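Local coordinates for periplasmic binding protein (Veillonella parvula, PDB 4LJS) that probably binds a metal chelate, such as a ferric siderophore or haem, and delivers it to an ABC transporter for uptake, at residues 26-31 and 136-141; 59-64 and 169-174; 183-188 and 309-314; 248-253 and 284-289. One frame throughout, in Å; residues are numbered along the deposited sequence.

In the fold
Contacts 1 and 2 lie in the N-terminal part and contacts 3 and 4 in the C-terminal part, with 1 and 4 on opposite sides of the chain's centre. Helix 168-188 serves both contact 2, near its start, and contact 3, at its end. Contacts 2 and 4 are buried, whereas 1 and 3 are partly so. Chemistry follows place: contact 4 joins neighbouring strands of one sheet by regular backbone bonds, contact 1 brings two separate sheets together through a serine, a water and a few apolar contacts, contact 2 rests on aliphatic packing beside salt bridges, and contact 3 on aliphatic and aromatic packing. Contacts 3 and 4 touch, Phe249 and His285 packing against Gly309.

Contact 1. Residues 26-31 and 136-141; sequences IESFVR and VYIAES
Ser28 and Ile138 face each other where strand 26-29 crosses strand 136-138, the axes 6.2 Å apart at closest approach and their directions 61° apart, and no backbone bond joins the two strands. Each bonds to other strands: 26-29 forms a hairpin with 34-40, and 136-138 lies at the outer edge of the parallel sheet, beside 110-113. A side chain makes the link instead. Ser28 turns OG away from its own amide nitrogen (chi1 -164°) and reaches across to strand 136-138, where Ile138 N donates to Ser28 OG at 3.0 Å. A water completes the link, 2.9 Å from Ser28 OG and donating to Ile138 O at 2.7 Å. On one flank the side chains of Ile26 and Tyr137 cross at about a right angle, Ile26 CG2 lying 3.8 Å from Tyr137 CE1, while Tyr137 OH is held by Asp160 of helix 151-164. On the other, Ile138 sets CG2 and CD1 against the carbonyl oxygen of Phe29, CG2 being 3.3 Å from Phe29 O, and its CD1 also meets Val30 CG1. Phe29 CE1 comes obliquely to within 4.3 Å of Glu140 CD. Without the hydroxyl, as with an alanine at Ser28, Ile138 N would probably lose its acceptor and the water one of its two anchors. Polar linkage across the two segments thus rests on one hydroxyl and its water, with apolar contacts on either side of it along the strand.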
loop_
_atom_site.group_PDB
_atom_site.type_symbol
_atom_site.label_atom_id
_atom_site.label_comp_id
_atom_site.label_asym_id
_atom_site.label_seq_id
_atom_site.Cartn_x
_atom_site.Cartn_y
_atom_site.Cartn_z
ATOM N N ILE A 26 -10.502 -2.299 -18.837
ATOM C CA ILE A 26 -9.821 -1.617 -17.747
ATOM C C ILE A 26 -8.861 -0.568 -18.294
ATOM O O ILE A 26 -8.162 -0.811 -19.280
ATOM C CB ILE A 26 -9.018 -2.625 -16.886
ATOM C CG1 ILE A 26 -9.964 -3.560 -16.123
ATOM C CG2 ILE A 26 -8.073 -1.900 -15.920
ATOM C CD1 ILE A 26 -10.908 -2.836 -15.174
ATOM N N GLU A 27 -8.839 0.600 -17.657
ATOM C CA GLU A 27 -7.841 1.617 -17.959
ATOM C C GLU A 27 -6.708 1.641 -16.925
ATOM O O GLU A 27 -6.944 1.719 -15.716
ATOM C CB GLU A 27 -8.483 3.002 -18.047
ATOM C CG GLU A 27 -7.466 4.129 -18.166
ATOM C CD GLU A 27 -8.109 5.497 -18.188
ATOM O OE1 GLU A 27 -8.300 6.081 -17.100
ATOM O OE2 GLU A 27 -8.421 5.989 -19.292
ATOM N N SER A 28 -5.476 1.585 -17.416
ATOM C CA SER A 28 -4.293 1.698 -16.572
ATOM C C SER A 28 -3.353 2.690 -17.246
ATOM O O SER A 28 -3.713 3.285 -18.267
ATOM C CB SER A 28 -3.631 0.330 -16.402
ATOM O OG SER A 28 -2.705 0.313 -15.322
ATOM N N PHE A 29 -2.165 2.886 -16.682
ATOM C CA PHE A 29 -1.227 3.881 -17.209
ATOM C C PHE A 29 0.200 3.350 -17.210
ATOM O O PHE A 29 0.619 2.680 -16.272
ATOM C CB PHE A 29 -1.253 5.162 -16.362
ATOM C CG PHE A 29 -2.613 5.770 -16.216
ATOM C CD1 PHE A 29 -3.512 5.274 -15.280
ATOM C CD2 PHE A 29 -2.992 6.849 -17.010
ATOM C CE1 PHE A 29 -4.772 5.833 -15.147
ATOM C CE2 PHE A 29 -4.246 7.413 -16.882
ATOM C CZ PHE A 29 -5.139 6.904 -15.946
ATOM N N VAL A 30 0.956 3.667 -18.253
ATOM C CA VAL A 30 2.370 3.339 -18.261
ATOM C C VAL A 30 3.151 4.499 -17.652
ATOM O O VAL A 30 4.200 4.309 -17.042
ATOM C CB VAL A 30 2.869 2.981 -19.683
ATOM C CG1 VAL A 30 2.233 1.676 -20.138
ATOM C CG2 VAL A 30 2.546 4.089 -20.666
ATOM N N ARG A 31 2.614 5.702 -17.811
ATOM C CA ARG A 31 3.153 6.892 -17.170
ATOM C C ARG A 31 2.008 7.824 -16.799
ATOM O O ARG A 31 0.876 7.651 -17.256
ATOM C CB ARG A 31 4.141 7.623 -18.088
ATOM C CG ARG A 31 5.461 6.904 -18.257
ATOM C CD ARG A 31 6.507 7.753 -18.964
ATOM N NE ARG A 31 7.793 7.058 -18.987
ATOM C CZ ARG A 31 8.942 7.591 -19.391
ATOM N NH1 ARG A 31 8.996 8.850 -19.822
ATOM N NH2 ARG A 31 10.045 6.858 -19.360
ATOM N N VAL A 136 -1.545 -6.623 -18.772
ATOM C CA VAL A 136 -0.725 -5.964 -17.755
ATOM C C VAL A 136 -1.588 -4.943 -17.010
ATOM O O VAL A 136 -2.341 -4.191 -17.628
ATOM C CB VAL A 136 0.485 -5.249 -18.391
ATOM C CG1 VAL A 136 1.232 -4.393 -17.360
ATOM C CG2 VAL A 136 1.422 -6.267 -19.044
ATOM N N TYR A 137 -1.508 -4.949 -15.684
ATOM C CA TYR A 137 -2.159 -3.923 -14.887
ATOM C C TYR A 137 -1.130 -3.243 -13.996
ATOM O O TYR A 137 -0.360 -3.909 -13.306
ATOM C CB TYR A 137 -3.310 -4.488 -14.046
ATOM C CG TYR A 137 -4.009 -3.410 -13.253
ATOM C CD1 TYR A 137 -4.893 -2.535 -13.875
ATOM C CD2 TYR A 137 -3.767 -3.244 -11.893
ATOM C CE1 TYR A 137 -5.533 -1.531 -13.166
ATOM C CE2 TYR A 137 -4.407 -2.232 -11.167
ATOM C CZ TYR A 137 -5.286 -1.381 -11.813
ATOM O OH TYR A 137 -5.925 -0.372 -11.117
ATOM N N ILE A 138 -1.135 -1.914 -14.023
ATOM C CA ILE A 138 -0.138 -1.108 -13.330
ATOM C C ILE A 138 -0.789 -0.249 -12.235
ATOM O O ILE A 138 -1.796 0.416 -12.481
ATOM C CB ILE A 138 0.604 -0.215 -14.352
ATOM C CG1 ILE A 138 1.426 -1.098 -15.295
ATOM C CG2 ILE A 138 1.491 0.815 -13.655
ATOM C CD1 ILE A 138 1.992 -0.367 -16.498
ATOM N N ALA A 139 -0.229 -0.278 -11.026
ATOM C CA ALA A 139 -0.740 0.558 -9.934
ATOM C C ALA A 139 -0.589 2.042 -10.261
ATOM O O ALA A 139 0.525 2.529 -10.462
ATOM C CB ALA A 139 -0.023 0.243 -8.643
ATOM N N GLU A 140 -1.704 2.763 -10.301
ATOM C CA GLU A 140 -1.654 4.197 -10.572
ATOM C C GLU A 140 -0.818 4.971 -9.540
ATOM O O GLU A 140 -0.169 5.957 -9.875
ATOM C CB GLU A 140 -3.063 4.790 -10.663
ATOM C CG GLU A 140 -3.062 6.248 -11.064
ATOM C CD GLU A 140 -4.432 6.891 -10.966
ATOM O OE1 GLU A 140 -5.384 6.213 -10.516
ATOM O OE2 GLU A 140 -4.548 8.081 -11.338
ATOM N N SER A 141 -0.817 4.519 -8.292
ATOM C CA SER A 141 -0.062 5.223 -7.254
ATOM C C SER A 141 1.450 4.999 -7.342
ATOM O O SER A 141 2.212 5.561 -6.546
ATOM C CB SER A 141 -0.559 4.830 -5.868
ATOM O OG SER A 141 -0.250 3.478 -5.593
HETATM O O HOH W 1 -3.894 1.893 -13.251
#

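Contact 2. Residues 59-64 and 169-174; sequences IALGEG and MEAERL
Apolar contact between Leu61 and the first turns of helix 168-188 forms the centre of this buried interface. Leu61 extends one methyl over the helix, CD2 standing 3.7 Å from the backbone N of Ala171 and 3.8 Å from Ala171 CB, so that it rests on main chain and methyl alike. One turn further on, Leu174 comes back the other way: its CD1 lies 4.2 Å from Ala60 CB and 3.9 Å from Ala60 O. The two leucines meet more loosely, CD2 of Leu61 being 4.4 Å from CD1 of Leu174. Helix 151-164 packs here too, Leu161 on Leu61 and Ile158 on Ala171, and Ile297 touches both Ala60 and Leu174.

Helix 52-60 closes in a Schellman motif, with Gly62 at positive phi (102°) and its N bonded to Ile59 O at 2.9 Å; the reversal turns the chain away just after Leu61 has been presented to the neighbouring helix. In the fold, this joins the helix that follows strand 47-50 of the parallel sheet to the long helix 168-188, which resembles the rigid connecting helix of the class III periplasmic binding proteins.

The charged groups are held by salt bridges to residues outside the two segments. Glu170, bent at chi2 (82°), brings its CG within 4.1 Å of Leu61 O but sends its carboxylate to Arg167. Arg167, which belongs to neither segment, also binds the carboxylate of Glu63, and its guanidinium group thereby bridges the two acids.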
loop_
_atom_site.group_PDB
_atom_site.type_symbol
_atom_site.label_atom_id
_atom_site.label_comp_id
_atom_site.label_asym_id
_atom_site.label_seq_id
_atom_site.Cartn_x
_atom_site.Cartn_y
_atom_site.Cartn_z
ATOM N N ILE A 59 -5.066 -11.774 -3.090
ATOM C CA ILE A 59 -5.406 -12.708 -2.028
ATOM C C ILE A 59 -6.678 -12.276 -1.289
ATOM O O ILE A 59 -7.569 -13.096 -1.036
ATOM C CB ILE A 59 -4.242 -12.897 -1.046
ATOM C CG1 ILE A 59 -3.081 -13.625 -1.750
ATOM C CG2 ILE A 59 -4.706 -13.663 0.174
ATOM C CD1 ILE A 59 -1.838 -13.816 -0.883
ATOM N N ALA A 60 -6.778 -10.986 -0.978
ATOM C CA ALA A 60 -7.924 -10.463 -0.234
ATOM C C ALA A 60 -9.230 -10.618 -1.008
ATOM O O ALA A 60 -10.302 -10.675 -0.417
ATOM C CB ALA A 60 -7.708 -8.988 0.136
ATOM N N LEU A 61 -9.130 -10.665 -2.330
ATOM C CA LEU A 61 -10.311 -10.804 -3.182
ATOM C C LEU A 61 -10.737 -12.268 -3.308
ATOM O O LEU A 61 -11.797 -12.565 -3.846
ATOM C CB LEU A 61 -10.039 -10.212 -4.567
ATOM C CG LEU A 61 -9.975 -8.685 -4.663
ATOM C CD1 LEU A 61 -9.467 -8.275 -6.039
ATOM C CD2 LEU A 61 -11.345 -8.047 -4.378
ATOM N N GLY A 62 -9.891 -13.175 -2.823
ATOM C CA GLY A 62 -10.219 -14.589 -2.782
ATOM C C GLY A 62 -9.571 -15.397 -3.888
ATOM O O GLY A 62 -9.865 -16.576 -4.053
ATOM N N GLU A 63 -8.676 -14.772 -4.643
ATOM C CA GLU A 63 -8.140 -15.416 -5.831
ATOM C C GLU A 63 -6.648 -15.732 -5.753
ATOM O O GLU A 63 -5.961 -15.782 -6.773
ATOM C CB GLU A 63 -8.476 -14.599 -7.086
ATOM C CG GLU A 63 -9.971 -14.583 -7.439
ATOM C CD GLU A 63 -10.549 -15.974 -7.719
ATOM O OE1 GLU A 63 -11.795 -16.115 -7.718
ATOM O OE2 GLU A 63 -9.769 -16.925 -7.953
ATOM N N GLY A 64 -6.169 -15.970 -4.535
ATOM C CA GLY A 64 -4.781 -16.328 -4.290
ATOM C C GLY A 64 -4.299 -17.530 -5.085
ATOM O O GLY A 64 -3.139 -17.588 -5.483
HETATM N N MSE A 169 -18.241 -7.916 -5.697
HETATM C CA MSE A 169 -18.863 -7.862 -4.384
HETATM C C MSE A 169 -17.806 -7.787 -3.274
HETATM O O MSE A 169 -17.916 -6.980 -2.352
HETATM C CB MSE A 169 -19.785 -9.058 -4.180
HETATM C CG MSE A 169 -20.585 -8.982 -2.900
HETATM SE SE MSE A 169 -20.060 -10.344 -1.618
HETATM C CE MSE A 169 -21.198 -11.781 -2.269
ATOM N N GLU A 170 -16.767 -8.609 -3.385
ATOM C CA GLU A 170 -15.703 -8.615 -2.390
ATOM C C GLU A 170 -14.937 -7.288 -2.386
ATOM O O GLU A 170 -14.595 -6.759 -1.328
ATOM C CB GLU A 170 -14.754 -9.798 -2.626
ATOM C CG GLU A 170 -15.385 -11.181 -2.382
ATOM C CD GLU A 170 -16.198 -11.717 -3.567
ATOM O OE1 GLU A 170 -16.489 -10.954 -4.510
ATOM O OE2 GLU A 170 -16.549 -12.918 -3.554
ATOM N N ALA A 171 -14.681 -6.747 -3.571
ATOM C CA ALA A 171 -13.986 -5.469 -3.685
ATOM C C ALA A 171 -14.779 -4.336 -3.035
ATOM O O ALA A 171 -14.226 -3.527 -2.287
ATOM C CB ALA A 171 -13.688 -5.152 -5.149
ATOM N N GLU A 172 -16.079 -4.293 -3.306
ATOM C CA GLU A 172 -16.926 -3.239 -2.767
ATOM C C GLU A 172 -17.058 -3.312 -1.252
ATOM O O GLU A 172 -17.095 -2.282 -0.583
ATOM C CB GLU A 172 -18.313 -3.258 -3.419
ATOM C CG GLU A 172 -18.331 -2.635 -4.810
ATOM C CD GLU A 172 -17.771 -1.212 -4.832
ATOM O OE1 GLU A 172 -16.975 -0.899 -5.750
ATOM O OE2 GLU A 172 -18.132 -0.410 -3.934
ATOM N N ARG A 173 -17.141 -4.522 -0.714
ATOM C CA ARG A 173 -17.221 -4.690 0.732
ATOM C C ARG A 173 -15.943 -4.173 1.390
ATOM O O ARG A 173 -15.999 -3.453 2.387
ATOM C CB ARG A 173 -17.452 -6.155 1.099
ATOM C CG ARG A 173 -17.465 -6.421 2.597
ATOM C CD ARG A 173 -17.497 -7.911 2.879
ATOM N NE ARG A 173 -16.559 -8.628 2.020
ATOM C CZ ARG A 173 -15.272 -8.815 2.298
ATOM N NH1 ARG A 173 -14.753 -8.343 3.427
ATOM N NH2 ARG A 173 -14.502 -9.480 1.444
ATOM N N LEU A 174 -14.793 -4.535 0.824
ATOM C CA LEU A 174 -13.507 -4.092 1.365
ATOM C C LEU A 174 -13.355 -2.572 1.318
ATOM O O LEU A 174 -12.925 -1.950 2.283
ATOM C CB LEU A 174 -12.351 -4.763 0.620
ATOM C CG LEU A 174 -12.270 -6.275 0.818
ATOM C CD1 LEU A 174 -11.280 -6.880 -0.156
ATOM C CD2 LEU A 174 -11.909 -6.618 2.263
#

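Contact 3. Residues 183-188 and 309-314; sequences AYTVAQ and GLYPNL
A chi1 of -176° sends the isobutyl group of Leu314 away from its amide nitrogen and across to the last turns of helix 168-188, and Tyr184, at a chi1 of 167°, swings its ring round to meet it. The leucine forks between several partners. CD1 lies 3.9 Å from Tyr184 OH and CD2 is 4.0 Å from Tyr184 CE2, while both methyls approach Gln188 CB and CD2 also settles against Thr185 CA at 4.0 Å. Gln188 in turn lays CG over one face of the Tyr184 ring, toward its rim. Further in, Thr185 CG2 comes obliquely to the Tyr311 ring, 3.4 Å from Tyr311 CD2, a snug approach. Tyr311 is the first residue to leave helical geometry after helix 299-310, so the contact joins the end of one helix to the turn that follows another. The hydroxyls of Thr185 and Tyr311 bond elsewhere: Thr185 OG1 with Tyr315 OH and Ser181 O, and Tyr311 OH with Leu223 O. No hydrogen bond joins the two segments, and the contact is largely apolar, close at the buried Thr185 and Tyr311 and more exposed around Tyr184 and Gln188.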
loop_
_atom_site.group_PDB
_atom_site.type_symbol
_atom_site.label_atom_id
_atom_site.label_comp_id
_atom_site.label_asym_id
_atom_site.label_seq_id
_atom_site.Cartn_x
_atom_site.Cartn_y
_atom_site.Cartn_z
ATOM N N ALA A 183 -15.155 7.889 7.570
ATOM C CA ALA A 183 -16.280 8.798 7.739
ATOM C C ALA A 183 -16.809 8.764 9.165
ATOM O O ALA A 183 -17.234 9.784 9.700
ATOM C CB ALA A 183 -17.390 8.469 6.760
ATOM N N TYR A 184 -16.790 7.582 9.768
ATOM C CA TYR A 184 -17.201 7.441 11.156
ATOM C C TYR A 184 -16.302 8.285 12.057
ATOM O O TYR A 184 -16.792 9.070 12.871
ATOM C CB TYR A 184 -17.142 5.972 11.574
ATOM C CG TYR A 184 -17.241 5.756 13.063
ATOM C CD1 TYR A 184 -18.472 5.753 13.703
ATOM C CD2 TYR A 184 -16.095 5.550 13.831
ATOM C CE1 TYR A 184 -18.562 5.549 15.067
ATOM C CE2 TYR A 184 -16.173 5.350 15.188
ATOM C CZ TYR A 184 -17.406 5.349 15.802
ATOM O OH TYR A 184 -17.479 5.147 17.155
ATOM N N THR A 185 -14.991 8.115 11.895
ATOM C CA THR A 185 -13.990 8.846 12.665
ATOM C C THR A 185 -14.181 10.361 12.584
ATOM O O THR A 185 -14.246 11.046 13.610
ATOM C CB THR A 185 -12.556 8.478 12.203
ATOM O OG1 THR A 185 -12.295 7.105 12.505
ATOM C CG2 THR A 185 -11.521 9.323 12.918
ATOM N N VAL A 186 -14.289 10.885 11.367
ATOM C CA VAL A 186 -14.498 12.318 11.188
ATOM C C VAL A 186 -15.800 12.793 11.837
ATOM O O VAL A 186 -15.826 13.837 12.493
ATOM C CB VAL A 186 -14.489 12.714 9.703
ATOM C CG1 VAL A 186 -14.738 14.206 9.547
ATOM C CG2 VAL A 186 -13.167 12.316 9.053
ATOM N N ALA A 187 -16.875 12.020 11.676
ATOM C CA ALA A 187 -18.182 12.431 12.207
ATOM C C ALA A 187 -18.223 12.462 13.737
ATOM O O ALA A 187 -18.830 13.350 14.324
ATOM C CB ALA A 187 -19.305 11.547 11.657
ATOM N N GLN A 188 -17.569 11.497 14.380
ATOM C CA GLN A 188 -17.606 11.404 15.840
ATOM C C GLN A 188 -16.761 12.476 16.534
ATOM O O GLN A 188 -16.904 12.702 17.731
ATOM C CB GLN A 188 -17.160 10.014 16.302
ATOM C CG GLN A 188 -18.027 8.878 15.788
ATOM C CD GLN A 188 -19.485 9.015 16.201
ATOM O OE1 GLN A 188 -19.791 9.321 17.356
ATOM N NE2 GLN A 188 -20.395 8.796 15.253
ATOM N N GLY A 309 -4.308 6.728 16.348
ATOM C CA GLY A 309 -3.327 7.677 16.849
ATOM C C GLY A 309 -3.815 9.122 16.878
ATOM O O GLY A 309 -3.449 9.899 17.769
ATOM N N LEU A 310 -4.637 9.500 15.901
ATOM C CA LEU A 310 -5.150 10.866 15.843
ATOM C C LEU A 310 -6.188 11.092 16.928
ATOM O O LEU A 310 -6.216 12.147 17.558
ATOM C CB LEU A 310 -5.770 11.166 14.474
ATOM C CG LEU A 310 -4.822 11.345 13.291
ATOM C CD1 LEU A 310 -5.626 11.466 12.002
ATOM C CD2 LEU A 310 -3.926 12.564 13.503
ATOM N N TYR A 311 -7.028 10.086 17.162
ATOM C CA TYR A 311 -8.153 10.249 18.081
ATOM C C TYR A 311 -8.217 9.215 19.214
ATOM O O TYR A 311 -9.132 8.397 19.251
ATOM C CB TYR A 311 -9.453 10.250 17.274
ATOM C CG TYR A 311 -9.464 11.302 16.185
ATOM C CD1 TYR A 311 -9.682 12.640 16.489
ATOM C CD2 TYR A 311 -9.234 10.963 14.853
ATOM C CE1 TYR A 311 -9.693 13.604 15.502
ATOM C CE2 TYR A 311 -9.245 11.936 13.851
ATOM C CZ TYR A 311 -9.476 13.252 14.185
ATOM O OH TYR A 311 -9.486 14.230 13.209
ATOM N N PRO A 312 -7.258 9.272 20.159
ATOM C CA PRO A 312 -7.129 8.298 21.255
ATOM C C PRO A 312 -8.376 8.208 22.133
ATOM O O PRO A 312 -8.630 7.165 22.737
ATOM C CB PRO A 312 -5.965 8.853 22.091
ATOM C CG PRO A 312 -5.236 9.772 21.184
ATOM C CD PRO A 312 -6.272 10.360 20.278
ATOM N N ASN A 313 -9.142 9.287 22.214
ATOM C CA ASN A 313 -10.360 9.266 23.016
ATOM C C ASN A 313 -11.487 8.489 22.354
ATOM O O ASN A 313 -12.316 7.891 23.034
ATOM C CB ASN A 313 -10.817 10.683 23.359
ATOM C CG ASN A 313 -9.931 11.339 24.392
ATOM O OD1 ASN A 313 -9.407 10.674 25.288
ATOM N ND2 ASN A 313 -9.747 12.649 24.269
ATOM N N LEU A 314 -11.521 8.510 21.028
ATOM C CA LEU A 314 -12.513 7.743 20.286
ATOM C C LEU A 314 -12.126 6.266 20.260
ATOM O O LEU A 314 -12.988 5.390 20.268
ATOM C CB LEU A 314 -12.643 8.274 18.859
ATOM C CG LEU A 314 -13.723 7.610 18.003
ATOM C CD1 LEU A 314 -15.079 7.762 18.663
ATOM C CD2 LEU A 314 -13.736 8.214 16.614
#

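Contact 4. Residues 248-253 and 284-289; sequences IFLIVS and VHFLPL
Leu250 O is approached by three groups of the neighbouring strand. Leu287 N donates to it at 2.7 Å from well above the carbonyl plane, Phe286 CA makes a CA-H...O contact at 3.4 Å, and the Phe286 ring brings its edge close. His285 O takes Leu250 N at 2.7 Å, closer to its carbonyl plane, and a CA-H...O contact from Phe249. Val252 N donates to Leu287 O and Val252 O accepts from Leu289 N, on either side of Pro288, so the proline fits the pairing without an N-H of its own.

These are two parallel strands joined by a beta-alpha-beta crossover whose connection holds helices 260-268 and 277-280, with their directions 34° apart. Met264 packs on the face bearing Leu250, Val284 and Phe286, where Leu250 CD1 lies 3.7 Å from Val284 CG1 and Val252 CG2 is 3.5 Å from Phe286 CD1. Helix 299-310 covers Leu287 on the other face, where Phe249 stacks with Phe199 of strand 196-203. There Ile251 runs side by side with Leu287, and Ile251 CG2 meets Leu289 CD1 at 3.7 Å. Replacing Ile251 by alanine would probably open a gap beside Leu287 CD2 and leave the Leu289 side chain freer to turn. Beyond the last bridge, Ser253 CB touches Leu289 CD2 at 3.6 Å.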
loop_
_atom_site.group_PDB
_atom_site.type_symbol
_atom_site.label_atom_id
_atom_site.label_comp_id
_atom_site.label_asym_id
_atom_site.label_seq_id
_atom_site.Cartn_x
_atom_site.Cartn_y
_atom_site.Cartn_z
ATOM N N ILE A 248 3.054 12.123 16.395
ATOM C CA ILE A 248 4.020 11.827 15.351
ATOM C C ILE A 248 3.834 10.411 14.839
ATOM O O ILE A 248 3.742 9.463 15.617
ATOM C CB ILE A 248 5.457 11.955 15.865
ATOM C CG1 ILE A 248 5.757 13.403 16.252
ATOM C CG2 ILE A 248 6.451 11.460 14.809
ATOM C CD1 ILE A 248 7.121 13.592 16.878
ATOM N N PHE A 249 3.777 10.267 13.525
ATOM C CA PHE A 249 3.807 8.941 12.929
ATOM C C PHE A 249 5.186 8.661 12.352
ATOM O O PHE A 249 5.678 9.400 11.495
ATOM C CB PHE A 249 2.701 8.790 11.891
ATOM C CG PHE A 249 1.325 8.848 12.485
ATOM C CD1 PHE A 249 0.785 7.736 13.122
ATOM C CD2 PHE A 249 0.591 10.019 12.459
ATOM C CE1 PHE A 249 -0.467 7.782 13.688
ATOM C CE2 PHE A 249 -0.670 10.072 13.019
ATOM C CZ PHE A 249 -1.201 8.952 13.637
ATOM N N LEU A 250 5.815 7.611 12.866
ATOM C CA LEU A 250 7.116 7.168 12.376
ATOM C C LEU A 250 6.936 6.098 11.306
ATOM O O LEU A 250 6.593 4.950 11.608
ATOM C CB LEU A 250 7.963 6.611 13.521
ATOM C CG LEU A 250 8.408 7.587 14.611
ATOM C CD1 LEU A 250 9.343 6.888 15.589
ATOM C CD2 LEU A 250 9.080 8.812 14.005
ATOM N N ILE A 251 7.164 6.480 10.058
ATOM C CA ILE A 251 7.036 5.554 8.941
ATOM C C ILE A 251 8.271 4.661 8.825
ATOM O O ILE A 251 9.401 5.146 8.834
ATOM C CB ILE A 251 6.760 6.314 7.631
ATOM C CG1 ILE A 251 5.420 7.050 7.744
ATOM C CG2 ILE A 251 6.755 5.365 6.440
ATOM C CD1 ILE A 251 5.134 8.003 6.611
ATOM N N VAL A 252 8.048 3.351 8.742
ATOM C CA VAL A 252 9.153 2.395 8.698
ATOM C C VAL A 252 9.044 1.483 7.492
ATOM O O VAL A 252 8.003 0.857 7.275
ATOM C CB VAL A 252 9.185 1.494 9.943
ATOM C CG1 VAL A 252 10.515 0.722 10.004
ATOM C CG2 VAL A 252 8.971 2.314 11.199
ATOM N N SER A 253 10.124 1.395 6.723
ATOM C CA SER A 253 10.156 0.537 5.548
ATOM C C SER A 253 10.432 -0.911 5.928
ATOM O O SER A 253 10.885 -1.194 7.038
ATOM C CB SER A 253 11.225 1.010 4.566
ATOM O OG SER A 253 12.511 0.899 5.140
ATOM N N VAL A 284 3.739 8.922 19.839
ATOM C CA VAL A 284 4.649 8.658 18.741
ATOM C C VAL A 284 4.455 7.199 18.377
ATOM O O VAL A 284 4.724 6.308 19.186
ATOM C CB VAL A 284 6.110 8.910 19.153
ATOM C CG1 VAL A 284 7.056 8.614 17.993
ATOM C CG2 VAL A 284 6.286 10.348 19.661
ATOM N N HIS A 285 3.963 6.949 17.169
ATOM C CA HIS A 285 3.590 5.595 16.788
ATOM C C HIS A 285 4.225 5.159 15.477
ATOM O O HIS A 285 4.434 5.974 14.573
ATOM C CB HIS A 285 2.070 5.485 16.673
ATOM C CG HIS A 285 1.334 6.196 17.765
ATOM N ND1 HIS A 285 1.114 5.633 19.004
ATOM C CD2 HIS A 285 0.767 7.426 17.804
ATOM C CE1 HIS A 285 0.445 6.485 19.758
ATOM N NE2 HIS A 285 0.222 7.581 19.055
ATOM N N PHE A 286 4.515 3.864 15.385
ATOM C CA PHE A 286 5.032 3.269 14.161
ATOM C C PHE A 286 3.937 3.179 13.103
ATOM O O PHE A 286 2.789 2.867 13.412
ATOM C CB PHE A 286 5.576 1.867 14.446
ATOM C CG PHE A 286 6.935 1.860 15.087
ATOM C CD1 PHE A 286 7.984 2.574 14.528
ATOM C CD2 PHE A 286 7.164 1.135 16.251
ATOM C CE1 PHE A 286 9.246 2.560 15.111
ATOM C CE2 PHE A 286 8.421 1.117 16.841
ATOM C CZ PHE A 286 9.464 1.835 16.271
ATOM N N LEU A 287 4.302 3.455 11.856
ATOM C CA LEU A 287 3.380 3.333 10.735
ATOM C C LEU A 287 4.113 2.643 9.583
ATOM O O LEU A 287 5.028 3.217 8.988
ATOM C CB LEU A 287 2.864 4.716 10.320
ATOM C CG LEU A 287 1.879 4.844 9.149
ATOM C CD1 LEU A 287 0.626 4.003 9.361
ATOM C CD2 LEU A 287 1.505 6.313 8.928
ATOM N N PRO A 288 3.736 1.392 9.281
ATOM C CA PRO A 288 4.455 0.648 8.240
ATOM C C PRO A 288 4.303 1.284 6.860
ATOM O O PRO A 288 3.192 1.630 6.447
ATOM C CB PRO A 288 3.815 -0.750 8.283
ATOM C CG PRO A 288 2.515 -0.573 9.008
ATOM C CD PRO A 288 2.709 0.576 9.951
ATOM N N LEU A 289 5.435 1.451 6.178
ATOM C CA LEU A 289 5.477 1.979 4.823
ATOM C C LEU A 289 4.574 1.173 3.894
ATOM O O LEU A 289 3.873 1.738 3.047
ATOM C CB LEU A 289 6.921 1.973 4.299
ATOM C CG LEU A 289 7.199 2.652 2.955
ATOM C CD1 LEU A 289 6.744 4.108 2.971
ATOM C CD2 LEU A 289 8.682 2.566 2.603
#